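Local structure of extracellular solute-binding protein family 1 (Kribbella flavida, 5IXP) at residues K337-V340 with N341-N344; A135-A138 with K139-D143; Q299-K302 with V303-V307. The protein probably captures a solute outside the cell and delivers it to an ABC transporter for uptake. All coordinates share one frame; numbering follows the deposited sequence.

In the fold
Along the chain, contact 2 comes first, then contact 3, then contact 1. Contact 2 joins the end of helix 134-138 to the loop before helix 144-157. Contact 3 lies on helix 297-307 and contact 1 on helix 335-344. The centre of contact 1 is about 15 Å from that of contact 2 and about 17 Å from that of contact 3. Contacts 2 and 3 are about 31 Å apart, centre to centre. Side chains of contacts 1 and 2 both pack on strand 108-121, and those of contacts 1 and 3 on strand 310-311. These strands pair, so one mixed sheet of the solute-binding protein fold links all three contacts.

Contact 1: K337-V340 with N341-N344; sequences KIFV and NRAN
Four backbone hydrogen bonds join residues 337-340 to residues 341-344, each from an N-H to the carbonyl four residues back. Arg342 N to Ile338 O is 2.8 Å long. Asn344 N to Val340 O is 2.9 Å. The same pattern links Asn341 to Lys337 and Ala343 to Phe339.

Side chains one turn apart touch as well. Ile338 CG2 lies 4.1 Å from Arg342 CG, and the two side chains cross obliquely. Arg342 CG also comes within 3.2 Å of Ile338 O, and within 4.2 Å of Phe339 CD1. Ile338 CG2 sits over one face of the ring of Phe339, its neighbour in the chain, offset toward the rim. Val340 and Asn344 run side by side, with Val340 CG1 3.6 Å from Asn344 ND2.

These residues make up most of helix 335-344, an alpha helix that packs on the sheet of the solute-binding protein fold. Phe339 and Ala343 reach strand 108-121, and both also touch Phe310 of strand 310-311.

The polar ends of Arg342 and Asn341 find partners outside the helix. Arg342 has CG beside its backbone N (chi1 -61°), and its chain bends at chi2 and again at chi3. NE forms a salt bridge with Asp261, and NH2 bonds to Gly266 O. Two different N-H groups thus fix the rotation of the guanidinium. In the conformer described, Asn341 ND2 bonds to the other carboxylate oxygen of Asp261. Within the contact, a water donates to Lys337 O at 2.8 Å and to Asn341 OD1 at 2.8 Å. Asn341 is modelled in two conformers, so its side-chain bonds are less certain.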
loop_
_atom_site.group_PDB
_atom_site.type_symbol
_atom_site.label_atom_id
_atom_site.label_comp_id
_atom_site.label_asym_id
_atom_site.label_seq_id
_atom_site.Cartn_x
_atom_site.Cartn_y
_atom_site.Cartn_z
ATOM N N LYS A 337 11.299 -0.882 -14.699
ATOM C CA LYS A 337 11.142 0.487 -15.172
ATOM C C LYS A 337 9.732 1.000 -14.909
ATOM O O LYS A 337 9.549 2.166 -14.537
ATOM C CB LYS A 337 11.481 0.563 -16.657
ATOM C CG LYS A 337 12.951 0.312 -16.953
ATOM C CD LYS A 337 13.196 0.252 -18.438
ATOM C CE LYS A 337 14.675 0.110 -18.742
ATOM N NZ LYS A 337 14.871 0.014 -20.208
ATOM N N ILE A 338 8.725 0.141 -15.078
ATOM C CA ILE A 338 7.348 0.578 -14.874
ATOM C C ILE A 338 7.150 1.037 -13.433
ATOM O O ILE A 338 6.636 2.130 -13.174
ATOM C CB ILE A 338 6.365 -0.543 -15.249
ATOM C CG1 ILE A 338 6.317 -0.725 -16.773
ATOM C CG2 ILE A 338 4.973 -0.237 -14.697
ATOM C CD1 ILE A 338 5.738 -2.068 -17.208
ATOM N N PHE A 339 7.585 0.227 -12.469
ATOM C CA PHE A 339 7.271 0.590 -11.095
ATOM C C PHE A 339 8.185 1.680 -10.545
ATOM O O PHE A 339 7.791 2.369 -9.593
ATOM C CB PHE A 339 7.242 -0.671 -10.231
ATOM C CG PHE A 339 6.021 -1.497 -10.489
ATOM C CD1 PHE A 339 4.787 -1.092 -9.990
ATOM C CD2 PHE A 339 6.074 -2.620 -11.299
ATOM C CE1 PHE A 339 3.638 -1.826 -10.257
ATOM C CE2 PHE A 339 4.935 -3.343 -11.567
ATOM C CZ PHE A 339 3.717 -2.945 -11.042
ATOM N N VAL A 340 9.352 1.911 -11.151
ATOM C CA VAL A 340 10.078 3.152 -10.874
ATOM C C VAL A 340 9.220 4.349 -11.262
ATOM O O VAL A 340 9.027 5.284 -10.473
ATOM C CB VAL A 340 11.436 3.169 -11.599
ATOM C CG1 VAL A 340 12.010 4.579 -11.613
ATOM C CG2 VAL A 340 12.401 2.210 -10.922
ATOM N N ASN A 341 8.697 4.340 -12.491
ATOM C CA ASN A 341 7.809 5.417 -12.923
ATOM C C ASN A 341 6.602 5.546 -12.002
ATOM O O ASN A 341 6.208 6.660 -11.636
ATOM C CB ASN A 341 7.343 5.185 -14.359
ATOM C CG ASN A 341 8.455 5.346 -15.366
ATOM O OD1 ASN A 341 9.479 5.969 -15.083
ATOM N ND2 ASN A 341 8.250 4.803 -16.564
ATOM N N ARG A 342 6.002 4.415 -11.617
ATOM C CA ARG A 342 4.812 4.477 -10.769
ATOM C C ARG A 342 5.142 5.051 -9.396
ATOM O O ARG A 342 4.353 5.813 -8.832
ATOM C CB ARG A 342 4.166 3.094 -10.634
ATOM C CG ARG A 342 3.684 2.479 -11.958
ATOM C CD ARG A 342 2.509 3.238 -12.581
ATOM N NE ARG A 342 2.907 4.332 -13.469
ATOM C CZ ARG A 342 2.535 5.604 -13.309
ATOM N NH1 ARG A 342 2.929 6.523 -14.178
ATOM N NH2 ARG A 342 1.761 5.964 -12.288
ATOM N N ALA A 343 6.313 4.716 -8.852
ATOM C CA ALA A 343 6.700 5.276 -7.561
ATOM C C ALA A 343 6.962 6.770 -7.672
ATOM O O ALA A 343 6.565 7.544 -6.788
ATOM C CB ALA A 343 7.933 4.552 -7.017
ATOM N N ASN A 344 7.621 7.195 -8.754
ATOM C CA ASN A 344 7.961 8.603 -8.922
ATOM C C ASN A 344 6.735 9.476 -9.140
ATOM O O ASN A 344 6.828 10.698 -8.991
ATOM C CB ASN A 344 8.932 8.785 -10.092
ATOM C CG ASN A 344 10.357 8.432 -9.721
ATOM O OD1 ASN A 344 10.745 8.560 -8.566
ATOM N ND2 ASN A 344 11.147 8.000 -10.700
HETATM O O HOH W 1 11.536 4.010 -15.278
#

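Contact 2: A135-A138 with K139-D143; sequences AEVA and KLFPD
The backbone from Glu136 to Phe141 is held by bonds that each span three residues. Lys139 N donates to Glu136 O at 3.1 Å, with a bent N-H...O angle of 136°. Leu140 N donates to Val137 O at 2.9 Å. A weak third bond runs from Phe141 N to Ala138 O, 3.5 Å apart, and closes a type I beta turn from Ala138 to Phe141. The turn leads from helix 134-138 toward helix 144-157, for which Asp143 is the N-cap.

Val137 and Phe141 lie side by side and point the same way. A chi1 of 169° sets Val137 CG1 anti to the backbone N, 3.6 Å from Phe141 CE2. Val137 O lies over one face of the Phe141 ring, 3.9 Å from its plane and offset toward the rim. The ring meets Tyr147 edge-to-face and touches Ile118 of strand 108-121. Replacing Phe141 by an alanine removes the ring, which would probably deprive Val137 CG1 and Tyr147 of a surface they pack on and open a gap beside Ile118.

Glu136 and Lys139 also run alongside each other. The glutamate chain bends at chi2 (-67°), which brings its carboxylate round to the extended lysine. The salt bridge is long: Lys139 NZ stands 3.6 Å from Glu136 OE2, and Glu136 OE1 lies equally near that nitrogen, at 3.6 Å.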
loop_
_atom_site.group_PDB
_atom_site.type_symbol
_atom_site.label_atom_id
_atom_site.label_comp_id
_atom_site.label_asym_id
_atom_site.label_seq_id
_atom_site.Cartn_x
_atom_site.Cartn_y
_atom_site.Cartn_z
ATOM N N ALA A 135 1.606 0.140 -24.047
ATOM C CA ALA A 135 1.769 1.566 -24.317
ATOM C C ALA A 135 0.463 2.194 -24.784
ATOM O O ALA A 135 0.172 3.349 -24.450
ATOM C CB ALA A 135 2.880 1.792 -25.345
ATOM N N GLU A 136 -0.346 1.444 -25.528
ATOM C CA GLU A 136 -1.654 1.946 -25.935
ATOM C C GLU A 136 -2.665 1.878 -24.795
ATOM O O GLU A 136 -3.498 2.783 -24.647
ATOM C CB GLU A 136 -2.161 1.151 -27.135
ATOM C CG GLU A 136 -1.292 1.300 -28.378
ATOM C CD GLU A 136 -1.335 2.707 -28.944
ATOM O OE1 GLU A 136 -2.324 3.421 -28.686
ATOM O OE2 GLU A 136 -0.384 3.098 -29.653
ATOM N N VAL A 137 -2.626 0.806 -24.000
ATOM C CA VAL A 137 -3.546 0.683 -22.867
ATOM C C VAL A 137 -3.333 1.819 -21.876
ATOM O O VAL A 137 -4.294 2.371 -21.322
ATOM C CB VAL A 137 -3.386 -0.700 -22.202
ATOM C CG1 VAL A 137 -4.123 -0.760 -20.853
ATOM C CG2 VAL A 137 -3.897 -1.800 -23.141
ATOM N N ALA A 138 -2.071 2.200 -21.650
ATOM C CA ALA A 138 -1.771 3.295 -20.730
ATOM C C ALA A 138 -2.520 4.573 -21.095
ATOM O O ALA A 138 -2.887 5.351 -20.206
ATOM C CB ALA A 138 -0.259 3.552 -20.694
ATOM N N LYS A 139 -2.763 4.809 -22.389
ATOM C CA LYS A 139 -3.461 6.025 -22.797
ATOM C C LYS A 139 -4.946 5.997 -22.464
ATOM O O LYS A 139 -5.582 7.052 -22.480
ATOM C CB LYS A 139 -3.286 6.260 -24.295
ATOM C CG LYS A 139 -1.842 6.347 -24.753
ATOM C CD LYS A 139 -1.779 6.462 -26.273
ATOM C CE LYS A 139 -0.355 6.394 -26.775
ATOM N NZ LYS A 139 -0.310 6.434 -28.265
ATOM N N LEU A 140 -5.510 4.829 -22.160
ATOM C CA LEU A 140 -6.927 4.741 -21.821
ATOM C C LEU A 140 -7.252 5.280 -20.434
ATOM O O LEU A 140 -8.399 5.678 -20.195
ATOM C CB LEU A 140 -7.400 3.292 -21.878
ATOM C CG LEU A 140 -7.480 2.557 -23.200
ATOM C CD1 LEU A 140 -7.907 1.121 -22.917
ATOM C CD2 LEU A 140 -8.473 3.251 -24.103
ATOM N N PHE A 141 -6.293 5.282 -19.511
ATOM C CA PHE A 141 -6.622 5.460 -18.094
ATOM C C PHE A 141 -5.976 6.661 -17.414
ATOM O O PHE A 141 -5.476 6.505 -16.295
ATOM C CB PHE A 141 -6.185 4.235 -17.284
ATOM C CG PHE A 141 -6.668 2.936 -17.828
ATOM C CD1 PHE A 141 -7.934 2.826 -18.382
ATOM C CD2 PHE A 141 -5.849 1.814 -17.785
ATOM C CE1 PHE A 141 -8.378 1.618 -18.887
ATOM C CE2 PHE A 141 -6.292 0.604 -18.282
ATOM C CZ PHE A 141 -7.560 0.509 -18.842
ATOM N N PRO A 142 -5.971 7.862 -17.997
ATOM C CA PRO A 142 -5.305 8.970 -17.291
ATOM C C PRO A 142 -6.006 9.352 -15.994
ATOM O O PRO A 142 -5.344 9.800 -15.047
ATOM C CB PRO A 142 -5.331 10.110 -18.320
ATOM C CG PRO A 142 -6.529 9.835 -19.141
ATOM C CD PRO A 142 -6.574 8.318 -19.265
ATOM N N ASP A 143 -7.317 9.144 -15.909
ATOM C CA ASP A 143 -8.092 9.527 -14.742
ATOM C C ASP A 143 -9.193 8.497 -14.525
ATOM O O ASP A 143 -9.441 7.633 -15.373
ATOM C CB ASP A 143 -8.673 10.933 -14.898
ATOM C CG ASP A 143 -9.366 11.131 -16.223
ATOM O OD1 ASP A 143 -10.221 10.313 -16.591
ATOM O OD2 ASP A 143 -9.052 12.117 -16.910
#

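Contact 3: Q299-K302 with V303-V307; sequences QQIK and VFKKV
Phe304 meets the preceding turn through CB, 3.4 Å from Gln300 O. With CG anti to the backbone N (chi1 174°), its ring leaves that turn and packs against Pro311 and Val322. The Gln299 amide is gripped at both ends. Its OE1 accepts Lys302 NZ at 2.8 Å, in the carbonyl plane and on a lone pair, while NE2 bonds to Trp293 O. Lys302 NZ also forms a salt bridge with Glu20. In the next amide, Gln300 OE1 accepts the Ser312 N-H.

Aliphatic atoms pack on the carbonyls. Val303 CG2 is 3.4 Å from Gln299 O. Lys305 CG lies closer still to Ile301 O, at 3.1 Å. The Lys305 chain then bends at chi3 (-67°), and NZ ends 4.0 Å from Ile301 CG2, with the two side chains crossing.

Backbone N-H groups bond to carbonyls four residues back, such as Phe304 N to Gln300 O at 2.9 Å. Lys302 and Val303 touch Leu17 of helix 15-24, and Phe304 lies against helix 320-323. This is an alpha helix packed against helix 15-24, helix 320-323 and strand 310-311 of a solute-binding protein fold.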
loop_
_atom_site.group_PDB
_atom_site.type_symbol
_atom_site.label_atom_id
_atom_site.label_comp_id
_atom_site.label_asym_id
_atom_site.label_seq_id
_atom_site.Cartn_x
_atom_site.Cartn_y
_atom_site.Cartn_z
ATOM N N GLN A 299 21.097 -1.574 0.981
ATOM C CA GLN A 299 20.372 -2.650 1.641
ATOM C C GLN A 299 19.004 -2.867 1.012
ATOM O O GLN A 299 18.552 -4.010 0.891
ATOM C CB GLN A 299 20.254 -2.370 3.139
ATOM C CG GLN A 299 21.528 -2.778 3.906
ATOM C CD GLN A 299 22.746 -1.979 3.486
ATOM O OE1 GLN A 299 23.632 -2.493 2.799
ATOM N NE2 GLN A 299 22.805 -0.716 3.908
ATOM N N GLN A 300 18.338 -1.795 0.581
ATOM C CA GLN A 300 17.055 -1.997 -0.085
ATOM C C GLN A 300 17.227 -2.744 -1.403
ATOM O O GLN A 300 16.348 -3.528 -1.792
ATOM C CB GLN A 300 16.348 -0.657 -0.285
ATOM C CG GLN A 300 16.057 0.061 1.038
ATOM C CD GLN A 300 14.717 0.775 1.026
ATOM O OE1 GLN A 300 13.956 0.658 0.074
ATOM N NE2 GLN A 300 14.429 1.518 2.079
ATOM N N ILE A 301 18.359 -2.554 -2.083
ATOM C CA ILE A 301 18.630 -3.349 -3.279
ATOM C C ILE A 301 18.820 -4.819 -2.920
ATOM O O ILE A 301 18.304 -5.708 -3.607
ATOM C CB ILE A 301 19.844 -2.783 -4.034
ATOM C CG1 ILE A 301 19.477 -1.431 -4.651
ATOM C CG2 ILE A 301 20.322 -3.786 -5.092
ATOM C CD1 ILE A 301 20.658 -0.630 -5.112
ATOM N N LYS A 302 19.553 -5.106 -1.838
ATOM C CA LYS A 302 19.728 -6.499 -1.429
ATOM C C LYS A 302 18.389 -7.157 -1.117
ATOM O O LYS A 302 18.147 -8.305 -1.510
ATOM C CB LYS A 302 20.655 -6.587 -0.218
ATOM C CG LYS A 302 22.072 -6.164 -0.494
ATOM C CD LYS A 302 22.840 -6.076 0.817
ATOM C CE LYS A 302 24.154 -5.348 0.666
ATOM N NZ LYS A 302 24.721 -5.001 1.996
ATOM N N VAL A 303 17.506 -6.440 -0.414
ATOM C CA VAL A 303 16.186 -6.971 -0.086
ATOM C C VAL A 303 15.369 -7.179 -1.354
ATOM O O VAL A 303 14.676 -8.194 -1.503
ATOM C CB VAL A 303 15.473 -6.028 0.907
ATOM C CG1 VAL A 303 14.003 -6.410 1.074
ATOM C CG2 VAL A 303 16.209 -6.007 2.275
ATOM N N PHE A 304 15.437 -6.223 -2.285
ATOM C CA PHE A 304 14.748 -6.376 -3.564
ATOM C C PHE A 304 15.168 -7.663 -4.273
ATOM O O PHE A 304 14.323 -8.401 -4.789
ATOM C CB PHE A 304 15.027 -5.159 -4.452
ATOM C CG PHE A 304 14.482 -5.288 -5.850
ATOM C CD1 PHE A 304 13.129 -5.116 -6.096
ATOM C CD2 PHE A 304 15.330 -5.555 -6.923
ATOM C CE1 PHE A 304 12.621 -5.225 -7.390
ATOM C CE2 PHE A 304 14.830 -5.666 -8.213
ATOM C CZ PHE A 304 13.477 -5.499 -8.447
ATOM N N LYS A 305 16.469 -7.955 -4.313
ATOM C CA LYS A 305 16.891 -9.175 -4.985
ATOM C C LYS A 305 16.531 -10.415 -4.191
ATOM O O LYS A 305 16.280 -11.466 -4.783
ATOM C CB LYS A 305 18.384 -9.142 -5.286
ATOM C CG LYS A 305 18.837 -7.813 -5.852
ATOM C CD LYS A 305 20.195 -7.921 -6.473
ATOM C CE LYS A 305 21.240 -8.195 -5.432
ATOM N NZ LYS A 305 22.340 -7.186 -5.505
ATOM N N LYS A 306 16.482 -10.316 -2.868
ATOM C CA LYS A 306 16.209 -11.493 -2.053
ATOM C C LYS A 306 14.725 -11.847 -2.046
ATOM O O LYS A 306 14.359 -13.009 -2.258
ATOM C CB LYS A 306 16.710 -11.267 -0.628
ATOM C CG LYS A 306 16.803 -12.543 0.194
ATOM C CD LYS A 306 17.153 -12.245 1.647
ATOM C CE LYS A 306 17.368 -13.533 2.440
ATOM N NZ LYS A 306 18.450 -14.376 1.843
ATOM N N VAL A 307 13.851 -10.867 -1.807
ATOM C CA VAL A 307 12.435 -11.169 -1.618
ATOM C C VAL A 307 11.537 -10.357 -2.545
ATOM O O VAL A 307 10.321 -10.560 -2.560
ATOM C CB VAL A 307 12.010 -10.962 -0.150
ATOM C CG1 VAL A 307 12.784 -11.908 0.765
ATOM C CG2 VAL A 307 12.222 -9.535 0.283
#